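Local coordinates for protein integral membrane indolylacetylinositol arabinosyltransferase EmbC (PDB 7BVE) that probably transfers arabinose units to build arabinan polymers of the mycobacterial cell wall, working as a membrane-embedded glycosyltransferase, at residues S308-Y313 / T421-P426; L218-G223 / T469-F474. One frame throughout, in Å; residues are numbered along the deposited sequence.

Contact 1: S308-Y313 / T421-P426; sequences SPFGWY and TLFSGP
Leu-422, at the end of helix 409-422 in the GT-C-type membrane domain, turns its carbonyl oxygen to the edge of the Phe-310 ring, near the ring plane, at 3.9 Å from CE1. Here the polypeptide leaving a membrane helix packs against the loop 308-313 that leads into helix 314-320. At Phe-423 the two backbones come closest, its CA lying nearest that of Phe-310, and its carbonyl O takes a weak hydrogen bond from Gly-311 N (3.5 Å, N-H...O angle 147°). The same oxygen lies at the edge of the Trp-312 indole, 3.3 Å from CD1, while the Phe-423 ring reaches CB of Pro-309 and CE1 of Phe-310 through its CD1. Ser-424 follows, with OG accepting a second weak bond, 3.5 Å from Trp-312 NE1; the same N-H makes another weak hydrogen bond, to Leu-420 O. Trp-312 CG sits between its backbone N and carbonyl carbon (chi1 57°), which brings the indole to this hydroxyl. The Ser-424 carbonyl O lies at the edge of the Tyr-313 ring, in its plane, 3.7 Å from CE1. Gly-425 brings its carbonyl O obliquely to Phe-310, 3.6 Å from CE1. Finally, Pro-426 N lies over one face of the Phe-310 ring and Pro-309 CG over the opposite face, both toward the rim, and Pro-426 CG stands 4.3 Å from Phe-310 CE2.

Contact 2: L218-G223 / T469-F474; sequences LAMIVG and TIFLIF
Phe-471 lays its ring against Met-220 and Gly-223 of helix 214-238. Its chi1 of -62°, with CG anti to the carbonyl carbon, sends the ring straight from the short helix 470-473 into the flank of the longer one. Two parts of the ring do the touching. CD1 packs on Met-220, 3.6 Å from CA and 3.8 Å from CG, and CZ at the far end rests 3.6 Å from Gly-223 CA. Between them, CE1 comes 3.7 Å from the carbonyl O of Ala-219, approaching obliquely, and Met-220 O sits over one face of the ring. The phenyl group is therefore packed largely on backbone, and it can lie this close because Gly-223 presents no side chain on the side facing helix 470-473.

Met-220 goes the other way: its side chain and that of Phe-471 slide past each other in opposite directions, and SD lies 4.1 Å from Phe-471 O. No hydrogen bond joins the two segments, but Lys-216 NZ, from the same helix as Met-220, donates to Phe-474 O just beyond the end of helix 470-473. Gly-223 O is engaged by the Thr-227 hydroxyl one turn further along.

Met-220 and Gly-223 thus form the main seat of the ring, with Ala-219 contributing its carbonyl O. This is helix-to-helix packing between two predicted transmembrane helices of a GT-C-type domain, with a phenyl ring lodged beside a glycine.

Overall arrangement
Contacts 1 and 2 lie about 16 Å apart, centre to centre, in the same membrane domain, and residues 469-474 bridge them. Phe-471 points to helix 214-238, whereas Leu-472 and Ile-473 pack on contact 1: Ile-473 CD1 is 3.6 Å from Phe-423 CE2, and Leu-472 CD2 is 3.8 Å from Trp-312 CB. Packing thus passes from helix 214-238 through helix 470-473 to the loop 308-313 and the end of helix 409-422. Contact 1 is the one nearer the bound ethambutol: the Pro-426 side chain lies about 6 Å from the drug and about 4 Å from a phosphate ion, and Tyr-314, which follows directly on Tyr-313, lines the ethambutol pocket.

Contact 1: S308-Y313 / T421-P426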
ATOM      1  N   SER A 308      27.266 -13.363  -6.214  1.00 15.07           N
ATOM      2  CA  SER A 308      28.286 -14.138  -5.522  1.00 15.07           C
ATOM      3  C   SER A 308      27.972 -15.638  -5.504  1.00 15.07           C
ATOM      4  O   SER A 308      28.792 -16.385  -6.038  1.00 15.07           O
ATOM      5  CB  SER A 308      28.566 -13.533  -4.133  1.00 15.07           C
ATOM      6  OG  SER A 308      29.053 -12.209  -4.221  1.00 15.07           O
ATOM      7  N   PRO A 309      26.818 -16.171  -4.967  1.00 15.07           N
ATOM      8  CA  PRO A 309      26.563 -17.592  -5.249  1.00 15.07           C
ATOM      9  C   PRO A 309      25.603 -17.821  -6.408  1.00 15.07           C
ATOM     10  O   PRO A 309      25.503 -18.947  -6.898  1.00 15.07           O
ATOM     11  CB  PRO A 309      25.969 -18.100  -3.935  1.00 15.07           C
ATOM     12  CG  PRO A 309      25.202 -16.988  -3.466  1.00 15.07           C
ATOM     13  CD  PRO A 309      25.913 -15.738  -3.869  1.00 15.07           C
ATOM     14  N   PHE A 310      24.930 -16.782  -6.880  1.00 15.07           N
ATOM     15  CA  PHE A 310      23.820 -16.944  -7.797  1.00 15.07           C
ATOM     16  C   PHE A 310      24.239 -16.577  -9.209  1.00 15.07           C
ATOM     17  O   PHE A 310      25.164 -15.794  -9.418  1.00 15.07           O
ATOM     18  CB  PHE A 310      22.631 -16.090  -7.391  1.00 15.07           C
ATOM     19  CG  PHE A 310      22.090 -16.421  -6.042  1.00 15.07           C
ATOM     20  CD1 PHE A 310      21.398 -17.591  -5.828  1.00 15.07           C
ATOM     21  CD2 PHE A 310      22.234 -15.538  -4.995  1.00 15.07           C
ATOM     22  CE1 PHE A 310      20.892 -17.893  -4.587  1.00 15.07           C
ATOM     23  CE2 PHE A 310      21.727 -15.834  -3.754  1.00 15.07           C
ATOM     24  CZ  PHE A 310      21.055 -17.012  -3.553  1.00 15.07           C
ATOM     25  N   GLY A 311      23.541 -17.153 -10.180  1.00 15.07           N
ATOM     26  CA  GLY A 311      23.799 -16.854 -11.568  1.00 15.07           C
ATOM     27  C   GLY A 311      24.911 -17.677 -12.178  1.00 15.07           C
ATOM     28  O   GLY A 311      25.875 -17.121 -12.703  1.00 15.07           O
ATOM     29  N   TRP A 312      24.796 -18.999 -12.111  1.00 15.07           N
ATOM     30  CA  TRP A 312      25.749 -19.865 -12.788  1.00 15.07           C
ATOM     31  C   TRP A 312      25.532 -19.918 -14.289  1.00 15.07           C
ATOM     32  O   TRP A 312      26.430 -20.356 -15.011  1.00 15.07           O
ATOM     33  CB  TRP A 312      25.684 -21.286 -12.216  1.00 15.07           C
ATOM     34  CG  TRP A 312      24.332 -21.928 -12.282  1.00 15.07           C
ATOM     35  CD1 TRP A 312      23.380 -21.912 -11.316  1.00 15.07           C
ATOM     36  CD2 TRP A 312      23.777 -22.667 -13.377  1.00 15.07           C
ATOM     37  NE1 TRP A 312      22.270 -22.594 -11.732  1.00 15.07           N
ATOM     38  CE2 TRP A 312      22.487 -23.066 -12.997  1.00 15.07           C
ATOM     39  CE3 TRP A 312      24.246 -23.029 -14.643  1.00 15.07           C
ATOM     40  CZ2 TRP A 312      21.660 -23.806 -13.831  1.00 15.07           C
ATOM     41  CZ3 TRP A 312      23.424 -23.760 -15.469  1.00 15.07           C
ATOM     42  CH2 TRP A 312      22.146 -24.142 -15.061  1.00 15.07           C
ATOM     43  N   TYR A 313      24.370 -19.493 -14.772  1.00 15.07           N
ATOM     44  CA  TYR A 313      23.991 -19.641 -16.165  1.00 15.07           C
ATOM     45  C   TYR A 313      24.168 -18.353 -16.957  1.00 15.07           C
ATOM     46  O   TYR A 313      23.949 -18.346 -18.176  1.00 15.07           O
ATOM     47  CB  TYR A 313      22.543 -20.138 -16.251  1.00 15.07           C
ATOM     48  CG  TYR A 313      21.529 -19.103 -15.861  1.00 15.07           C
ATOM     49  CD1 TYR A 313      21.226 -18.856 -14.531  1.00 15.07           C
ATOM     50  CD2 TYR A 313      20.848 -18.388 -16.837  1.00 15.07           C
ATOM     51  CE1 TYR A 313      20.310 -17.892 -14.189  1.00 15.07           C
ATOM     52  CE2 TYR A 313      19.935 -17.434 -16.507  1.00 15.07           C
ATOM     53  CZ  TYR A 313      19.665 -17.190 -15.190  1.00 15.07           C
ATOM     54  OH  TYR A 313      18.743 -16.231 -14.886  1.00 15.07           O
ATOM     55  N   THR A 421      19.095 -25.823  -9.180  1.00 15.07           N
ATOM     56  CA  THR A 421      18.124 -24.748  -9.344  1.00 15.07           C
ATOM     57  C   THR A 421      17.921 -23.938  -8.076  1.00 15.07           C
ATOM     58  O   THR A 421      17.194 -22.943  -8.106  1.00 15.07           O
ATOM     59  CB  THR A 421      16.768 -25.283  -9.796  1.00 15.07           C
ATOM     60  OG1 THR A 421      16.186 -26.074  -8.758  1.00 15.07           O
ATOM     61  CG2 THR A 421      16.932 -26.126 -11.028  1.00 15.07           C
ATOM     62  N   LEU A 422      18.522 -24.346  -6.962  1.00 15.07           N
ATOM     63  CA  LEU A 422      18.488 -23.507  -5.772  1.00 15.07           C
ATOM     64  C   LEU A 422      19.362 -22.272  -5.937  1.00 15.07           C
ATOM     65  O   LEU A 422      19.088 -21.235  -5.326  1.00 15.07           O
ATOM     66  CB  LEU A 422      18.932 -24.321  -4.560  1.00 15.07           C
ATOM     67  CG  LEU A 422      18.862 -23.715  -3.163  1.00 15.07           C
ATOM     68  CD1 LEU A 422      17.431 -23.467  -2.774  1.00 15.07           C
ATOM     69  CD2 LEU A 422      19.533 -24.632  -2.170  1.00 15.07           C
ATOM     70  N   PHE A 423      20.404 -22.353  -6.764  1.00 15.07           N
ATOM     71  CA  PHE A 423      21.353 -21.265  -6.948  1.00 15.07           C
ATOM     72  C   PHE A 423      21.240 -20.608  -8.315  1.00 15.07           C
ATOM     73  O   PHE A 423      22.223 -20.071  -8.825  1.00 15.07           O
ATOM     74  CB  PHE A 423      22.777 -21.763  -6.724  1.00 15.07           C
ATOM     75  CG  PHE A 423      23.055 -22.145  -5.313  1.00 15.07           C
ATOM     76  CD1 PHE A 423      23.299 -21.175  -4.360  1.00 15.07           C
ATOM     77  CD2 PHE A 423      23.068 -23.472  -4.933  1.00 15.07           C
ATOM     78  CE1 PHE A 423      23.548 -21.520  -3.059  1.00 15.07           C
ATOM     79  CE2 PHE A 423      23.316 -23.825  -3.630  1.00 15.07           C
ATOM     80  CZ  PHE A 423      23.558 -22.847  -2.692  1.00 15.07           C
ATOM     81  N   SER A 424      20.064 -20.653  -8.928  1.00 15.07           N
ATOM     82  CA  SER A 424      19.829 -19.888 -10.141  1.00 15.07           C
ATOM     83  C   SER A 424      19.566 -18.429  -9.822  1.00 15.07           C
ATOM     84  O   SER A 424      20.122 -17.538 -10.467  1.00 15.07           O
ATOM     85  CB  SER A 424      18.647 -20.469 -10.913  1.00 15.07           C
ATOM     86  OG  SER A 424      18.919 -21.784 -11.346  1.00 15.07           O
ATOM     87  N   GLY A 425      18.721 -18.179  -8.835  1.00 15.07           N
ATOM     88  CA  GLY A 425      18.466 -16.855  -8.340  1.00 15.07           C
ATOM     89  C   GLY A 425      17.983 -16.960  -6.915  1.00 15.07           C
ATOM     90  O   GLY A 425      17.810 -18.063  -6.388  1.00 15.07           O
ATOM     91  N   PRO A 426      17.753 -15.822  -6.256  1.00 17.93           N
ATOM     92  CA  PRO A 426      17.259 -15.865  -4.871  1.00 17.93           C
ATOM     93  C   PRO A 426      15.841 -16.383  -4.746  1.00 17.93           C
ATOM     94  O   PRO A 426      15.440 -16.785  -3.649  1.00 17.93           O
ATOM     95  CB  PRO A 426      17.357 -14.404  -4.421  1.00 17.93           C
ATOM     96  CG  PRO A 426      18.343 -13.791  -5.335  1.00 17.93           C
ATOM     97  CD  PRO A 426      18.145 -14.464  -6.650  1.00 17.93           C
TER

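Contact 2: L218-G223 / T469-F474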
ATOM      1  N   LEU A 218      43.008 -28.725  -9.515  1.00 21.77           N
ATOM      2  CA  LEU A 218      43.080 -30.177  -9.364  1.00 21.77           C
ATOM      3  C   LEU A 218      42.052 -30.698  -8.369  1.00 21.77           C
ATOM      4  O   LEU A 218      41.493 -31.782  -8.571  1.00 21.77           O
ATOM      5  CB  LEU A 218      44.484 -30.612  -8.953  1.00 21.77           C
ATOM      6  CG  LEU A 218      45.401 -31.068 -10.087  1.00 21.77           C
ATOM      7  CD1 LEU A 218      45.790 -29.928 -11.006  1.00 21.77           C
ATOM      8  CD2 LEU A 218      46.634 -31.711  -9.492  1.00 21.77           C
ATOM      9  N   ALA A 219      41.771 -29.941  -7.306  1.00 19.36           N
ATOM     10  CA  ALA A 219      40.750 -30.369  -6.359  1.00 19.36           C
ATOM     11  C   ALA A 219      39.366 -30.363  -6.989  1.00 19.36           C
ATOM     12  O   ALA A 219      38.577 -31.283  -6.752  1.00 19.36           O
ATOM     13  CB  ALA A 219      40.765 -29.485  -5.120  1.00 19.36           C
ATOM     14  N   MET A 220      39.071 -29.369  -7.838  1.00 19.81           N
ATOM     15  CA  MET A 220      37.769 -29.344  -8.505  1.00 19.81           C
ATOM     16  C   MET A 220      37.618 -30.482  -9.511  1.00 19.81           C
ATOM     17  O   MET A 220      36.560 -31.133  -9.567  1.00 19.81           O
ATOM     18  CB  MET A 220      37.541 -27.995  -9.183  1.00 19.81           C
ATOM     19  CG  MET A 220      37.317 -26.852  -8.209  1.00 19.81           C
ATOM     20  SD  MET A 220      36.832 -25.326  -9.021  1.00 19.81           S
ATOM     21  CE  MET A 220      38.371 -24.845  -9.784  1.00 19.81           C
ATOM     22  N   ILE A 221      38.678 -30.768 -10.274  1.00 20.68           N
ATOM     23  CA  ILE A 221      38.637 -31.861 -11.252  1.00 20.68           C
ATOM     24  C   ILE A 221      38.459 -33.215 -10.564  1.00 20.68           C
ATOM     25  O   ILE A 221      37.578 -34.007 -10.938  1.00 20.68           O
ATOM     26  CB  ILE A 221      39.898 -31.838 -12.134  1.00 20.68           C
ATOM     27  CG1 ILE A 221      39.851 -30.652 -13.093  1.00 20.68           C
ATOM     28  CG2 ILE A 221      40.068 -33.138 -12.888  1.00 20.68           C
ATOM     29  CD1 ILE A 221      41.126 -30.452 -13.863  1.00 20.68           C
ATOM     30  N   VAL A 222      39.272 -33.490  -9.538  1.00 19.89           N
ATOM     31  CA  VAL A 222      39.203 -34.776  -8.850  1.00 19.89           C
ATOM     32  C   VAL A 222      37.886 -34.931  -8.094  1.00 19.89           C
ATOM     33  O   VAL A 222      37.324 -36.030  -8.053  1.00 19.89           O
ATOM     34  CB  VAL A 222      40.441 -34.941  -7.945  1.00 19.89           C
ATOM     35  CG1 VAL A 222      40.360 -36.177  -7.079  1.00 19.89           C
ATOM     36  CG2 VAL A 222      41.686 -35.030  -8.796  1.00 19.89           C
ATOM     37  N   GLY A 223      37.321 -33.839  -7.570  1.00 18.69           N
ATOM     38  CA  GLY A 223      36.036 -33.946  -6.894  1.00 18.69           C
ATOM     39  C   GLY A 223      34.884 -34.269  -7.829  1.00 18.69           C
ATOM     40  O   GLY A 223      34.020 -35.092  -7.500  1.00 18.69           O
ATOM     41  N   THR A 469      27.575 -29.172  -5.935  1.00 19.41           N
ATOM     42  CA  THR A 469      27.281 -27.835  -6.446  1.00 19.41           C
ATOM     43  C   THR A 469      28.283 -26.788  -5.951  1.00 19.41           C
ATOM     44  O   THR A 469      28.426 -25.723  -6.573  1.00 19.41           O
ATOM     45  CB  THR A 469      25.842 -27.473  -6.057  1.00 19.41           C
ATOM     46  OG1 THR A 469      24.997 -28.589  -6.355  1.00 19.41           O
ATOM     47  CG2 THR A 469      25.312 -26.300  -6.868  1.00 19.41           C
ATOM     48  N   ILE A 470      29.018 -27.092  -4.877  1.00 17.91           N
ATOM     49  CA  ILE A 470      30.028 -26.184  -4.339  1.00 17.91           C
ATOM     50  C   ILE A 470      31.175 -25.985  -5.328  1.00 17.91           C
ATOM     51  O   ILE A 470      31.783 -24.910  -5.381  1.00 17.91           O
ATOM     52  CB  ILE A 470      30.492 -26.724  -2.970  1.00 17.91           C
ATOM     53  CG1 ILE A 470      29.316 -26.717  -2.002  1.00 17.91           C
ATOM     54  CG2 ILE A 470      31.598 -25.901  -2.355  1.00 17.91           C
ATOM     55  CD1 ILE A 470      29.593 -27.420  -0.706  1.00 17.91           C
ATOM     56  N   PHE A 471      31.441 -26.981  -6.177  1.00 17.63           N
ATOM     57  CA  PHE A 471      32.405 -26.808  -7.257  1.00 17.63           C
ATOM     58  C   PHE A 471      31.930 -25.822  -8.312  1.00 17.63           C
ATOM     59  O   PHE A 471      32.755 -25.282  -9.052  1.00 17.63           O
ATOM     60  CB  PHE A 471      32.690 -28.136  -7.948  1.00 17.63           C
ATOM     61  CG  PHE A 471      33.305 -29.159  -7.062  1.00 17.63           C
ATOM     62  CD1 PHE A 471      34.630 -29.070  -6.703  1.00 17.63           C
ATOM     63  CD2 PHE A 471      32.563 -30.235  -6.615  1.00 17.63           C
ATOM     64  CE1 PHE A 471      35.202 -30.018  -5.895  1.00 17.63           C
ATOM     65  CE2 PHE A 471      33.132 -31.188  -5.809  1.00 17.63           C
ATOM     66  CZ  PHE A 471      34.451 -31.079  -5.452  1.00 17.63           C
ATOM     67  N   LEU A 472      30.625 -25.596  -8.420  1.00 15.07           N
ATOM     68  CA  LEU A 472      30.093 -24.659  -9.396  1.00 15.07           C
ATOM     69  C   LEU A 472      29.955 -23.263  -8.816  1.00 15.07           C
ATOM     70  O   LEU A 472      30.137 -22.274  -9.530  1.00 15.07           O
ATOM     71  CB  LEU A 472      28.738 -25.146  -9.909  1.00 15.07           C
ATOM     72  CG  LEU A 472      28.074 -24.373 -11.049  1.00 15.07           C
ATOM     73  CD1 LEU A 472      28.899 -24.471 -12.317  1.00 15.07           C
ATOM     74  CD2 LEU A 472      26.671 -24.867 -11.286  1.00 15.07           C
ATOM     75  N   ILE A 473      29.635 -23.167  -7.528  1.00 15.07           N
ATOM     76  CA  ILE A 473      29.506 -21.859  -6.891  1.00 15.07           C
ATOM     77  C   ILE A 473      30.874 -21.214  -6.708  1.00 15.07           C
ATOM     78  O   ILE A 473      31.075 -20.042  -7.038  1.00 15.07           O
ATOM     79  CB  ILE A 473      28.776 -21.995  -5.547  1.00 15.07           C
ATOM     80  CG1 ILE A 473      27.374 -22.532  -5.753  1.00 15.07           C
ATOM     81  CG2 ILE A 473      28.697 -20.671  -4.844  1.00 15.07           C
ATOM     82  CD1 ILE A 473      26.735 -22.932  -4.470  1.00 15.07           C
ATOM     83  N   PHE A 474      31.834 -21.970  -6.186  1.00 15.07           N
ATOM     84  CA  PHE A 474      33.139 -21.440  -5.805  1.00 15.07           C
ATOM     85  C   PHE A 474      34.211 -21.768  -6.821  1.00 15.07           C
ATOM     86  O   PHE A 474      35.351 -22.037  -6.449  1.00 15.07           O
ATOM     87  CB  PHE A 474      33.543 -21.966  -4.436  1.00 15.07           C
ATOM     88  CG  PHE A 474      32.724 -21.424  -3.315  1.00 15.07           C
ATOM     89  CD1 PHE A 474      32.983 -20.169  -2.800  1.00 15.07           C
ATOM     90  CD2 PHE A 474      31.704 -22.169  -2.767  1.00 15.07           C
ATOM     91  CE1 PHE A 474      32.233 -19.669  -1.768  1.00 15.07           C
ATOM     92  CE2 PHE A 474      30.949 -21.673  -1.736  1.00 15.07           C
ATOM     93  CZ  PHE A 474      31.215 -20.417  -1.236  1.00 15.07           C
TER